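Local coordinates for protein thermophilic dibenzothiophene desulfurization enzyme C (Paenibacillus sp. A11-2, PDB 5XDE) that probably catalyses the flavin-dependent oxidation of dibenzothiophene to its sulfoxide and then its sulfone, using reduced FMN and molecular oxygen, at residues 91-96 with 253-258; 257-262 with 384-389; 296-301 with 360-365. All coordinates share one frame; numbering follows the deposited sequence.

Contact 1: residues 91-96 with 253-258; sequences FGYHFS and LIFTHL. With FMN (flavin mononucleotide), chain E.
Gly92 and Ile254 lie where segments 91-96 and 253-258, both helical, run almost antiparallel: their N-to-C directions differ by 170°, their axes come within 9.8 Å, and the CA atoms of Gly92 and Ile254 are 6.0 Å apart. The glycine explains that closeness, for it has no side chain in the space that Ile254 fills, and Ile254 CG2 rests 3.7 Å from Gly92 CA. The other branch of Ile254 reaches along the backbone of helix 85-104. With CG1 anti to the carbonyl carbon (chi1 -70°), its CD1 methyl lands 3.4 Å from Gly92 O and 3.5 Å from Ser96 N, so it sits against the very pair that forms a backbone hydrogen bond of the helix. Ser96 CB flanks the same methyl at 3.9 Å, while its OG is hydrogen-bonded to Thr251, outside the two segments.

Tyr93 and Phe255 make the second half of the contact. Their side chains cross at about a right angle, with ring centroids 5.2 Å apart and planes inclined by 31°, which is neither a stack nor an edge-to-face pair. Some carbon separations between the two rings are modelled too short to be trusted, so the detail of this approach is doubtful. Flavin O4 lies near the plane of the Tyr93 ring at its edge, but that approach is also implausibly close. The rings of Phe255 and His385 meet edge-to-face, and Phe255 also meets the ring of His388, which extends the aromatic cluster.

This is a helix interface between the N-terminal and C-terminal helical regions of the acyl-CoA dehydrogenase fold, with a glycine-isoleucine packing point beside the FMN-binding Tyr93 in the flavin cleft.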
# COMPACT_ATOMS: atom_id res chain seq x y z
N PHE A 91 -32.05 1.53 -5.50
CA PHE A 91 -32.33 0.82 -6.74
C PHE A 91 -31.73 -0.58 -6.71
O PHE A 91 -32.40 -1.57 -7.04
CB PHE A 91 -31.77 1.64 -7.90
CG PHE A 91 -32.05 1.09 -9.27
CD1 PHE A 91 -33.31 1.23 -9.85
CD2 PHE A 91 -31.04 0.52 -10.03
CE1 PHE A 91 -33.55 0.77 -11.13
CE2 PHE A 91 -31.27 0.07 -11.31
CZ PHE A 91 -32.55 0.19 -11.86
N GLY A 92 -30.49 -0.70 -6.26
CA GLY A 92 -29.86 -2.01 -6.19
C GLY A 92 -30.55 -2.93 -5.20
O GLY A 92 -30.77 -4.11 -5.47
N TYR A 93 -30.91 -2.40 -4.03
CA TYR A 93 -31.56 -3.24 -3.02
C TYR A 93 -32.94 -3.69 -3.48
O TYR A 93 -33.38 -4.78 -3.11
CB TYR A 93 -31.69 -2.49 -1.69
CG TYR A 93 -30.48 -2.61 -0.83
CD1 TYR A 93 -30.56 -3.14 0.45
CD2 TYR A 93 -29.24 -2.18 -1.28
CE1 TYR A 93 -29.45 -3.25 1.25
CE2 TYR A 93 -28.12 -2.29 -0.50
CZ TYR A 93 -28.23 -2.82 0.78
OH TYR A 93 -27.10 -2.91 1.58
N HIS A 94 -33.65 -2.85 -4.24
CA HIS A 94 -34.89 -3.29 -4.86
C HIS A 94 -34.68 -4.60 -5.60
O HIS A 94 -35.50 -5.52 -5.50
CB HIS A 94 -35.42 -2.21 -5.80
CG HIS A 94 -36.46 -2.69 -6.77
ND1 HIS A 94 -37.81 -2.65 -6.47
CD2 HIS A 94 -36.37 -3.16 -8.03
CE1 HIS A 94 -38.49 -3.12 -7.50
NE2 HIS A 94 -37.65 -3.42 -8.47
N PHE A 95 -33.56 -4.72 -6.33
CA PHE A 95 -33.31 -5.93 -7.10
C PHE A 95 -32.81 -7.08 -6.23
O PHE A 95 -33.05 -8.24 -6.58
CB PHE A 95 -32.34 -5.64 -8.23
CG PHE A 95 -32.99 -4.89 -9.36
CD1 PHE A 95 -33.84 -5.54 -10.22
CD2 PHE A 95 -32.82 -3.52 -9.50
CE1 PHE A 95 -34.49 -4.85 -11.25
CE2 PHE A 95 -33.46 -2.83 -10.53
CZ PHE A 95 -34.30 -3.50 -11.40
N SER A 96 -32.12 -6.80 -5.12
CA SER A 96 -31.88 -7.87 -4.15
C SER A 96 -33.19 -8.41 -3.59
O SER A 96 -33.37 -9.63 -3.46
CB SER A 96 -30.97 -7.39 -3.02
OG SER A 96 -30.84 -8.41 -2.04
N LEU A 253 -22.82 -8.94 -5.38
CA LEU A 253 -22.39 -8.29 -6.62
C LEU A 253 -23.13 -6.97 -6.85
O LEU A 253 -22.58 -6.07 -7.52
CB LEU A 253 -22.57 -9.24 -7.81
CG LEU A 253 -21.88 -8.80 -9.09
CD1 LEU A 253 -20.37 -8.65 -8.90
CD2 LEU A 253 -22.17 -9.75 -10.23
N ILE A 254 -24.36 -6.84 -6.34
CA ILE A 254 -25.04 -5.54 -6.33
C ILE A 254 -24.21 -4.52 -5.56
O ILE A 254 -23.93 -3.42 -6.06
CB ILE A 254 -26.46 -5.68 -5.75
CG1 ILE A 254 -27.36 -6.46 -6.73
CG2 ILE A 254 -27.07 -4.30 -5.47
CD1 ILE A 254 -28.77 -6.78 -6.19
N PHE A 255 -23.81 -4.87 -4.34
CA PHE A 255 -22.96 -3.98 -3.54
C PHE A 255 -21.68 -3.64 -4.27
O PHE A 255 -21.24 -2.49 -4.27
CB PHE A 255 -22.62 -4.60 -2.19
CG PHE A 255 -23.81 -4.94 -1.35
CD1 PHE A 255 -25.02 -4.33 -1.55
CD2 PHE A 255 -23.69 -5.88 -0.33
CE1 PHE A 255 -26.11 -4.66 -0.76
CE2 PHE A 255 -24.77 -6.21 0.46
CZ PHE A 255 -25.98 -5.59 0.24
N THR A 256 -21.05 -4.64 -4.91
CA THR A 256 -19.83 -4.39 -5.67
C THR A 256 -20.06 -3.31 -6.73
O THR A 256 -19.21 -2.44 -6.94
CB THR A 256 -19.35 -5.69 -6.33
OG1 THR A 256 -19.11 -6.67 -5.31
CG2 THR A 256 -18.09 -5.47 -7.10
N HIS A 257 -21.21 -3.34 -7.39
CA HIS A 257 -21.45 -2.38 -8.46
C HIS A 257 -21.75 -0.99 -7.89
O HIS A 257 -21.50 0.01 -8.57
CB HIS A 257 -22.57 -2.87 -9.38
CG HIS A 257 -22.11 -3.85 -10.42
ND1 HIS A 257 -21.84 -5.17 -10.12
CD2 HIS A 257 -21.80 -3.70 -11.73
CE1 HIS A 257 -21.41 -5.79 -11.21
NE2 HIS A 257 -21.37 -4.92 -12.20
N LEU A 258 -22.28 -0.91 -6.67
CA LEU A 258 -22.38 0.38 -6.00
C LEU A 258 -21.01 0.98 -5.77
O LEU A 258 -20.79 2.17 -6.02
CB LEU A 258 -23.09 0.26 -4.65
CG LEU A 258 -24.53 -0.19 -4.56
CD1 LEU A 258 -24.96 -0.13 -3.08
CD2 LEU A 258 -25.39 0.71 -5.42
N1 FMN E . -29.20 -4.84 6.52
C2 FMN E . -30.34 -5.41 5.98
O2 FMN E . -30.76 -6.46 6.45
N3 FMN E . -31.00 -4.79 4.92
C4 FMN E . -30.51 -3.60 4.40
O4 FMN E . -31.11 -3.06 3.47
C4A FMN E . -29.36 -3.03 4.96
N5 FMN E . -28.87 -1.84 4.45
C5A FMN E . -27.73 -1.27 4.99
C6 FMN E . -27.24 -0.07 4.47
C7 FMN E . -26.09 0.52 4.98
C7M FMN E . -25.61 1.82 4.38
C8 FMN E . -25.44 -0.10 6.05
C8M FMN E . -24.20 0.48 6.66
C9 FMN E . -25.93 -1.30 6.57
C9A FMN E . -27.07 -1.90 6.05
N10 FMN E . -27.55 -3.11 6.56
C10 FMN E . -28.70 -3.66 6.02
C1' FMN E . -26.89 -3.78 7.75
C2' FMN E . -25.60 -4.56 7.58
O2' FMN E . -25.85 -5.71 6.80
C3' FMN E . -25.06 -4.96 8.96
O3' FMN E . -26.08 -5.63 9.68
C4' FMN E . -24.57 -3.79 9.81
O4' FMN E . -23.80 -2.93 9.00
C5' FMN E . -23.76 -4.23 11.03
O5' FMN E . -23.22 -3.12 11.73
P FMN E . -21.91 -3.24 12.68
O1P FMN E . -20.67 -3.36 11.79
O2P FMN E . -21.77 -2.03 13.58
O3P FMN E . -22.04 -4.47 13.55

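Contact 2: residues 257-262 with 384-389; sequences HLYLGI and THTLHD. With FMN (flavin mononucleotide), chain E.
Tyr259 and His385 join helix 247-276 to the type I beta turn His385-His388, part of the wall of the FMN site. Tyr259 OH lies at the edge of the His385 ring, in its plane, and is hydrogen-bonded to ND1 at 2.7 Å; either group could be the donor. The side chains cross at about a right angle and the ring planes are at 73°, an oblique pairing in which the hydrogen bond is the specific link.

Thr386 covers a face of the same tyrosine. Its CG2 stands 3.8 Å from the Tyr259 ring centroid and 13° off the normal, a well-centred CH-pi contact. The methyl is delivered there by chi1 of 49°, which sets CG2 anti to the carbonyl carbon, while OG1 is hydrogen-bonded back to Ala382 O. A water 2.8 Å from Tyr259 OH donates weakly to Thr386 O at 3.4 Å, a weak water bridge to the turn backbone. Leu258 adds its CD1 methyl, 3.6 Å from His385 NE2.

Beyond the turn comes the cofactor. The ribityl hydroxyl O4' of FMN donates to His388 O at 3.2 Å, and ribityl O2' lies over one face of the His388 ring, toward its rim. The turn itself is closed by a bond from His388 N to His385 O.

The hydroxyl of Tyr259 thus has two partners, His385 and the water, and its ring is probably restrained by that bonding and by the methyl over one face. Tyr259 is a second-shell residue: His385 CD2 lies 3.9 Å from flavin C7M, and the geometry is consistent with Tyr259 fixing the tilt of the His385 ring.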
# COMPACT_ATOMS: atom_id res chain seq x y z
N HIS A 257 -21.21 -3.34 -7.39
CA HIS A 257 -21.45 -2.38 -8.46
C HIS A 257 -21.75 -0.99 -7.89
O HIS A 257 -21.50 0.01 -8.57
CB HIS A 257 -22.57 -2.87 -9.38
CG HIS A 257 -22.11 -3.85 -10.42
ND1 HIS A 257 -21.84 -5.17 -10.12
CD2 HIS A 257 -21.80 -3.70 -11.73
CE1 HIS A 257 -21.41 -5.79 -11.21
NE2 HIS A 257 -21.37 -4.92 -12.20
N LEU A 258 -22.28 -0.91 -6.67
CA LEU A 258 -22.38 0.38 -6.00
C LEU A 258 -21.01 0.98 -5.77
O LEU A 258 -20.79 2.17 -6.02
CB LEU A 258 -23.09 0.26 -4.65
CG LEU A 258 -24.53 -0.19 -4.56
CD1 LEU A 258 -24.96 -0.13 -3.08
CD2 LEU A 258 -25.39 0.71 -5.42
N TYR A 259 -20.07 0.17 -5.27
CA TYR A 259 -18.73 0.68 -5.02
C TYR A 259 -18.04 1.07 -6.32
O TYR A 259 -17.35 2.11 -6.37
CB TYR A 259 -17.91 -0.35 -4.23
CG TYR A 259 -18.57 -0.80 -2.95
CD1 TYR A 259 -19.56 -0.04 -2.34
CD2 TYR A 259 -18.22 -2.01 -2.36
CE1 TYR A 259 -20.18 -0.45 -1.19
CE2 TYR A 259 -18.84 -2.44 -1.21
CZ TYR A 259 -19.81 -1.67 -0.62
OH TYR A 259 -20.42 -2.11 0.53
N LEU A 260 -18.21 0.28 -7.39
CA LEU A 260 -17.57 0.65 -8.65
C LEU A 260 -18.22 1.89 -9.25
O LEU A 260 -17.54 2.68 -9.91
CB LEU A 260 -17.62 -0.51 -9.65
CG LEU A 260 -16.86 -1.75 -9.19
CD1 LEU A 260 -16.96 -2.82 -10.25
CD2 LEU A 260 -15.39 -1.41 -8.85
N GLY A 261 -19.53 2.06 -9.08
CA GLY A 261 -20.17 3.27 -9.58
C GLY A 261 -19.69 4.51 -8.84
O GLY A 261 -19.38 5.54 -9.46
N ILE A 262 -19.64 4.43 -7.51
CA ILE A 262 -19.10 5.53 -6.71
C ILE A 262 -17.68 5.86 -7.14
O ILE A 262 -17.31 7.04 -7.28
CB ILE A 262 -19.15 5.19 -5.21
CG1 ILE A 262 -20.60 5.08 -4.72
CG2 ILE A 262 -18.36 6.23 -4.41
CD1 ILE A 262 -20.76 4.60 -3.28
N THR A 384 -19.32 4.74 4.46
CA THR A 384 -20.45 4.26 5.24
C THR A 384 -20.88 2.88 4.79
O THR A 384 -20.99 1.95 5.60
CB THR A 384 -21.62 5.26 5.12
OG1 THR A 384 -21.25 6.50 5.74
CG2 THR A 384 -22.88 4.72 5.80
N HIS A 385 -21.06 2.70 3.48
CA HIS A 385 -21.66 1.46 2.99
C HIS A 385 -20.71 0.28 3.14
O HIS A 385 -21.15 -0.83 3.47
CB HIS A 385 -22.07 1.62 1.53
CG HIS A 385 -23.06 0.58 1.09
ND1 HIS A 385 -22.71 -0.73 0.87
CD2 HIS A 385 -24.39 0.67 0.85
CE1 HIS A 385 -23.78 -1.41 0.51
NE2 HIS A 385 -24.81 -0.58 0.48
N THR A 386 -19.41 0.50 2.89
CA THR A 386 -18.46 -0.61 2.84
C THR A 386 -18.35 -1.33 4.16
O THR A 386 -17.74 -2.41 4.21
CB THR A 386 -17.06 -0.13 2.46
OG1 THR A 386 -16.72 1.00 3.27
CG2 THR A 386 -16.99 0.20 0.98
N LEU A 387 -18.84 -0.73 5.23
CA LEU A 387 -18.92 -1.38 6.52
C LEU A 387 -20.14 -2.29 6.63
O LEU A 387 -20.38 -2.85 7.70
CB LEU A 387 -18.93 -0.32 7.62
CG LEU A 387 -17.80 0.73 7.52
CD1 LEU A 387 -18.03 1.89 8.45
CD2 LEU A 387 -16.44 0.09 7.80
N HIS A 388 -20.89 -2.44 5.53
CA HIS A 388 -22.11 -3.26 5.51
C HIS A 388 -21.85 -4.64 6.11
O HIS A 388 -22.60 -5.10 6.98
CB HIS A 388 -22.62 -3.39 4.07
CG HIS A 388 -23.99 -3.97 3.96
ND1 HIS A 388 -24.23 -5.33 4.00
CD2 HIS A 388 -25.20 -3.38 3.78
CE1 HIS A 388 -25.53 -5.55 3.87
NE2 HIS A 388 -26.14 -4.38 3.74
N ASP A 389 -20.81 -5.32 5.63
CA ASP A 389 -20.29 -6.50 6.28
C ASP A 389 -18.78 -6.38 6.19
O ASP A 389 -18.25 -5.86 5.20
CB ASP A 389 -20.77 -7.84 5.68
CG ASP A 389 -20.61 -7.91 4.17
OD1 ASP A 389 -21.50 -7.41 3.45
OD2 ASP A 389 -19.62 -8.51 3.70
N1 FMN E . -29.20 -4.84 6.52
C2 FMN E . -30.34 -5.41 5.98
O2 FMN E . -30.76 -6.46 6.45
N3 FMN E . -31.00 -4.79 4.92
C4 FMN E . -30.51 -3.60 4.40
O4 FMN E . -31.11 -3.06 3.47
C4A FMN E . -29.36 -3.03 4.96
N5 FMN E . -28.87 -1.84 4.45
C5A FMN E . -27.73 -1.27 4.99
C6 FMN E . -27.24 -0.07 4.47
C7 FMN E . -26.09 0.52 4.98
C7M FMN E . -25.61 1.82 4.38
C8 FMN E . -25.44 -0.10 6.05
C8M FMN E . -24.20 0.48 6.66
C9 FMN E . -25.93 -1.30 6.57
C9A FMN E . -27.07 -1.90 6.05
N10 FMN E . -27.55 -3.11 6.56
C10 FMN E . -28.70 -3.66 6.02
C1' FMN E . -26.89 -3.78 7.75
C2' FMN E . -25.60 -4.56 7.58
O2' FMN E . -25.85 -5.71 6.80
C3' FMN E . -25.06 -4.96 8.96
O3' FMN E . -26.08 -5.63 9.68
C4' FMN E . -24.57 -3.79 9.81
O4' FMN E . -23.80 -2.93 9.00
C5' FMN E . -23.76 -4.23 11.03
O5' FMN E . -23.22 -3.12 11.73
P FMN E . -21.91 -3.24 12.68
O1P FMN E . -20.67 -3.36 11.79
O2P FMN E . -21.77 -2.03 13.58
O3P FMN E . -22.04 -4.47 13.55
O HOH W 1 -20.02 -4.16 2.38

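Contact 3: residues 296-301 with 360-365; sequences LAIYGE and YEAMGA. With FMN (flavin mononucleotide), chain H.
Ala362 and Tyr299 make the tight part of this contact: Ala362 CB is 3.6 Å from Tyr299 CE2, approaching the ring obliquely. Ile298 closes in beside it, CG2 4.1 Å from Ala362 CB and CD1 3.8 Å from Ala362 N, so the small methyl has Tyr299 on one flank and Ile298 CG2 about a right angle round from it. The CA atoms of Ile298 and Ala362 are nearest here, at 6.6 Å.

Away from that point the fit loosens. Tyr299 OH comes no nearer to Met363 CG than 4.3 Å and is hydrogen-bonded to Ser274 instead. On the partly exposed side, Ile298 CD1 also reaches Glu361 CB, at 3.9 Å, while the carboxylate forms salt bridges with Arg358 and with Arg383 and Arg350 of the second subunit. Gly364, with phi 105°, then turns the chain out of the helix, and Ala365 N donates to phosphate oxygen O3P of FMN at 2.9 Å.

The short, weakly bonded helix 360-363 lies against helix 293-325, with helix 247-276 touching Tyr299 and Met363, Leu403 of the third subunit packing on Tyr299, and an FMN shared with the second subunit at its end.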
# COMPACT_ATOMS: atom_id res chain seq x y z
N LEU A 296 -0.87 13.11 -13.15
CA LEU A 296 -1.14 12.06 -14.12
C LEU A 296 -0.97 10.68 -13.50
O LEU A 296 -1.72 9.76 -13.82
CB LEU A 296 -0.24 12.21 -15.33
CG LEU A 296 -0.58 13.42 -16.21
CD1 LEU A 296 0.51 13.62 -17.23
CD2 LEU A 296 -1.95 13.19 -16.88
N ALA A 297 -0.02 10.52 -12.58
CA ALA A 297 0.21 9.22 -11.96
C ALA A 297 -0.94 8.82 -11.05
O ALA A 297 -1.28 7.63 -10.95
CB ALA A 297 1.53 9.22 -11.20
N ILE A 298 -1.54 9.79 -10.34
CA ILE A 298 -2.68 9.49 -9.48
C ILE A 298 -3.86 9.03 -10.32
O ILE A 298 -4.48 8.00 -10.03
CB ILE A 298 -3.06 10.71 -8.62
CG1 ILE A 298 -2.05 10.94 -7.51
CG2 ILE A 298 -4.46 10.50 -8.03
CD1 ILE A 298 -2.20 12.32 -6.88
N TYR A 299 -4.19 9.79 -11.37
CA TYR A 299 -5.29 9.37 -12.23
C TYR A 299 -4.99 8.03 -12.89
O TYR A 299 -5.89 7.20 -13.06
CB TYR A 299 -5.60 10.43 -13.29
CG TYR A 299 -6.39 11.58 -12.73
CD1 TYR A 299 -7.72 11.41 -12.36
CD2 TYR A 299 -5.81 12.82 -12.52
CE1 TYR A 299 -8.46 12.46 -11.82
CE2 TYR A 299 -6.55 13.88 -11.98
CZ TYR A 299 -7.86 13.69 -11.63
OH TYR A 299 -8.58 14.73 -11.09
N GLY A 300 -3.74 7.81 -13.28
CA GLY A 300 -3.43 6.57 -13.97
C GLY A 300 -3.52 5.36 -13.07
O GLY A 300 -4.04 4.31 -13.47
N GLU A 301 -3.03 5.48 -11.84
CA GLU A 301 -3.08 4.37 -10.89
C GLU A 301 -4.53 3.97 -10.63
O GLU A 301 -4.89 2.79 -10.71
CB GLU A 301 -2.37 4.78 -9.60
CG GLU A 301 -1.94 3.66 -8.68
CD GLU A 301 -0.53 3.17 -8.98
OE1 GLU A 301 -0.40 2.08 -9.57
OE2 GLU A 301 0.46 3.88 -8.65
N TYR A 360 -8.13 13.97 -3.79
CA TYR A 360 -7.89 15.37 -3.43
C TYR A 360 -6.48 15.79 -3.78
O TYR A 360 -6.24 16.96 -4.11
CB TYR A 360 -8.11 15.59 -1.94
CG TYR A 360 -9.55 15.81 -1.56
CD1 TYR A 360 -10.12 17.07 -1.66
CD2 TYR A 360 -10.33 14.76 -1.11
CE1 TYR A 360 -11.46 17.27 -1.30
CE2 TYR A 360 -11.65 14.95 -0.76
CZ TYR A 360 -12.20 16.20 -0.85
OH TYR A 360 -13.52 16.38 -0.49
N GLU A 361 -5.51 14.87 -3.69
CA GLU A 361 -4.13 15.22 -3.96
C GLU A 361 -3.89 15.56 -5.42
O GLU A 361 -2.91 16.24 -5.73
CB GLU A 361 -3.21 14.08 -3.51
CG GLU A 361 -3.35 13.82 -2.02
CD GLU A 361 -2.83 12.46 -1.63
OE1 GLU A 361 -1.79 12.08 -2.21
OE2 GLU A 361 -3.46 11.81 -0.74
N ALA A 362 -4.78 15.12 -6.32
CA ALA A 362 -4.72 15.51 -7.72
C ALA A 362 -5.45 16.81 -7.99
O ALA A 362 -5.25 17.39 -9.06
CB ALA A 362 -5.33 14.42 -8.61
N MET A 363 -6.31 17.26 -7.08
CA MET A 363 -7.09 18.46 -7.31
C MET A 363 -6.51 19.68 -6.63
O MET A 363 -6.54 20.76 -7.21
CB MET A 363 -8.53 18.27 -6.83
CG MET A 363 -9.32 17.24 -7.65
SD MET A 363 -11.03 17.13 -7.13
CE MET A 363 -10.92 16.11 -5.67
N GLY A 364 -5.98 19.52 -5.42
CA GLY A 364 -5.39 20.62 -4.68
C GLY A 364 -6.28 21.11 -3.55
O GLY A 364 -7.43 20.70 -3.38
N ALA A 365 -5.72 22.06 -2.79
CA ALA A 365 -6.32 22.49 -1.53
C ALA A 365 -7.68 23.17 -1.71
O ALA A 365 -8.57 23.02 -0.86
CB ALA A 365 -5.36 23.43 -0.80
N1 FMN H . -1.39 30.18 3.00
C2 FMN H . -0.85 31.27 3.65
O2 FMN H . -0.06 31.99 3.04
N3 FMN H . -1.17 31.53 4.97
C4 FMN H . -2.04 30.71 5.65
O4 FMN H . -2.33 30.98 6.82
C4A FMN H . -2.59 29.60 5.00
N5 FMN H . -3.47 28.78 5.66
C5A FMN H . -4.02 27.69 5.00
C6 FMN H . -4.90 26.86 5.69
C7 FMN H . -5.47 25.76 5.07
C7M FMN H . -6.42 24.89 5.85
C8 FMN H . -5.13 25.49 3.74
C8M FMN H . -5.71 24.31 3.01
C9 FMN H . -4.24 26.31 3.05
C9A FMN H . -3.69 27.43 3.67
N10 FMN H . -2.77 28.24 3.00
C10 FMN H . -2.27 29.35 3.66
C1' FMN H . -2.49 28.06 1.52
C2' FMN H . -1.31 27.40 0.84
O2' FMN H . -0.20 28.23 1.06
C3' FMN H . -1.59 27.33 -0.68
O3' FMN H . -1.69 28.64 -1.22
C4' FMN H . -2.87 26.58 -1.09
O4' FMN H . -3.03 25.45 -0.25
C5' FMN H . -2.82 26.11 -2.55
O5' FMN H . -4.12 25.84 -3.09
P FMN H . -4.31 24.87 -4.38
O1P FMN H . -5.81 24.68 -4.57
O2P FMN H . -3.72 25.54 -5.61
O3P FMN H . -3.63 23.54 -4.09

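How the contacts relate
Contacts 1 and 2 adjoin, their centres 9 Å apart: both use helix 247-276, share His257 and Leu258, and touch the same FMN. Contact 3 lies about 29 Å from contact 1 and 22 Å from contact 2, centre to centre, and borders a different FMN. Along the chain, 91-96 pairs with 253-258 first; then 257-262 opens a loop that only 384-389 closes, and contact 3 is nested within it. Contact 1 bridges the N- and C-terminal helical regions, whereas contacts 2 and 3 lie within the C-terminal one. One subunit thus meets one flavin near its middle and donates to a second FMN's phosphate near its periphery; each FMN, hydrogen-bonded by two subunits, occupies a shared site.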